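Local coordinates for ribosome-inactivating protein 3 (Zea mays, PDB 2PQG), which belongs to the plant ribosome-inactivating protein family, whose fold combines a mixed beta-sheet with a set of alpha-helices, at residues P39-E44 and D70-V75. Numbering follows the deposited sequence.
Sequences PVLPPE and DNLYLV
Leu41 and Leu72 make the apolar part of the contact: their side chains meet at about a right angle, with CD1 of Leu41 3.8 Å from CG of Leu72. Leu41 also lies against the carbonyl oxygen of Asp70, its CB 3.4 Å from Asp70 O. Trp220 and Leu258 extend this packing. A water makes one polar link, donating to Pro42 O at 2.9 Å and to Asp70 O at 3.0 Å and so bridging two backbone carbonyls that cannot bond each other. Pro42 O also sits 3.3 Å from Asp70 CB and takes a CA-H...O contact from Asp70 CA. In the fold of ribosome-inactivating proteins, the contact packs the proline-rich loop leading to strand 51-57 against the turn between the antiparallel strands 62-68 and 74-78. Glu44 crosses Asp70 at about a right angle; with CG opposite the backbone N (chi1 -172°) and the chain extended beyond it, OE1 arrives at Asn71, touching CB. Asn71 ND2 gives OE1 a weak hydrogen bond of 3.5 Å, the carboxylate and amide planes standing 86° apart, while Asn71 OD1 takes another weak one from Tyr73 N, which helps set the amide's turn. Two acids consequently come close, Glu44 OE1 lying 4.3 Å from Asp70 OD1, a repulsion probably eased by the salt bridge from Asp70 OD2 to Arg68 and, more weakly, by Lys260 near Glu44.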
# COMPACT_ATOMS: atom_id res chain seq x y z
N PRO A 39 12.51 6.80 -12.01
CA PRO A 39 11.72 6.48 -13.20
C PRO A 39 10.34 7.10 -13.01
O PRO A 39 9.84 7.17 -11.89
CB PRO A 39 11.67 4.96 -13.17
CG PRO A 39 12.99 4.60 -12.63
CD PRO A 39 13.16 5.59 -11.48
N VAL A 40 9.73 7.52 -14.11
CA VAL A 40 8.41 8.13 -14.08
C VAL A 40 7.36 7.09 -14.48
O VAL A 40 7.43 6.52 -15.57
CB VAL A 40 8.33 9.31 -15.06
CG1 VAL A 40 7.03 10.07 -14.87
CG2 VAL A 40 9.52 10.23 -14.85
N LEU A 41 6.40 6.85 -13.59
CA LEU A 41 5.35 5.87 -13.83
C LEU A 41 4.45 6.26 -14.99
O LEU A 41 4.43 7.42 -15.40
CB LEU A 41 4.51 5.68 -12.56
CG LEU A 41 5.27 5.12 -11.37
CD1 LEU A 41 4.38 5.17 -10.14
CD2 LEU A 41 5.70 3.70 -11.65
N PRO A 42 3.68 5.30 -15.53
CA PRO A 42 2.78 5.59 -16.65
C PRO A 42 1.77 6.67 -16.25
O PRO A 42 1.37 6.74 -15.09
CB PRO A 42 2.10 4.25 -16.90
CG PRO A 42 3.13 3.25 -16.45
CD PRO A 42 3.65 3.86 -15.19
N PRO A 43 1.36 7.53 -17.20
CA PRO A 43 0.39 8.58 -16.87
C PRO A 43 -0.92 8.01 -16.37
O PRO A 43 -1.40 6.99 -16.86
CB PRO A 43 0.23 9.33 -18.20
CG PRO A 43 0.52 8.27 -19.22
CD PRO A 43 1.72 7.57 -18.62
N GLU A 44 -1.50 8.68 -15.38
CA GLU A 44 -2.74 8.23 -14.79
C GLU A 44 -3.94 8.47 -15.70
O GLU A 44 -3.99 9.45 -16.43
CB GLU A 44 -2.95 8.92 -13.44
CG GLU A 44 -4.14 8.38 -12.67
CD GLU A 44 -4.00 8.60 -11.18
OE1 GLU A 44 -2.93 8.28 -10.63
OE2 GLU A 44 -4.98 9.09 -10.57
N ASP A 70 -0.11 2.96 -12.83
CA ASP A 70 0.08 4.41 -12.89
C ASP A 70 0.40 5.11 -11.56
O ASP A 70 1.26 5.98 -11.52
CB ASP A 70 -1.11 5.09 -13.60
CG ASP A 70 -2.47 4.66 -13.07
OD1 ASP A 70 -2.54 4.19 -11.92
OD2 ASP A 70 -3.46 4.80 -13.82
N ASN A 71 -0.27 4.74 -10.47
CA ASN A 71 0.04 5.39 -9.19
C ASN A 71 0.54 4.40 -8.14
O ASN A 71 0.79 4.78 -6.99
CB ASN A 71 -1.18 6.14 -8.65
CG ASN A 71 -2.34 5.23 -8.33
OD1 ASN A 71 -2.16 4.03 -8.09
ND2 ASN A 71 -3.54 5.79 -8.31
N LEU A 72 0.72 3.15 -8.55
CA LEU A 72 1.19 2.08 -7.67
C LEU A 72 0.35 1.92 -6.41
O LEU A 72 0.88 1.67 -5.33
CB LEU A 72 2.66 2.28 -7.28
CG LEU A 72 3.75 1.90 -8.29
CD1 LEU A 72 5.11 1.91 -7.62
CD2 LEU A 72 3.47 0.51 -8.85
N TYR A 73 -0.97 2.05 -6.55
CA TYR A 73 -1.81 1.90 -5.38
C TYR A 73 -2.79 0.76 -5.49
O TYR A 73 -3.28 0.45 -6.57
CB TYR A 73 -2.58 3.19 -5.11
CG TYR A 73 -2.82 3.42 -3.63
CD1 TYR A 73 -1.78 3.80 -2.79
CD2 TYR A 73 -4.09 3.27 -3.08
CE1 TYR A 73 -1.99 4.01 -1.43
CE2 TYR A 73 -4.32 3.48 -1.73
CZ TYR A 73 -3.27 3.85 -0.91
OH TYR A 73 -3.50 4.09 0.43
N LEU A 74 -3.08 0.14 -4.35
CA LEU A 74 -3.99 -0.99 -4.27
C LEU A 74 -5.44 -0.64 -4.57
O LEU A 74 -5.97 0.35 -4.05
CB LEU A 74 -3.90 -1.59 -2.86
CG LEU A 74 -4.71 -2.82 -2.50
CD1 LEU A 74 -4.22 -4.01 -3.29
CD2 LEU A 74 -4.57 -3.08 -1.02
N VAL A 75 -6.10 -1.44 -5.41
CA VAL A 75 -7.50 -1.19 -5.74
C VAL A 75 -8.37 -2.24 -5.07
O VAL A 75 -9.47 -1.95 -4.61
CB VAL A 75 -7.75 -1.25 -7.26
CG1 VAL A 75 -9.19 -0.88 -7.56
CG2 VAL A 75 -6.80 -0.31 -7.98
O HOH W 1 1.49 8.63 -12.92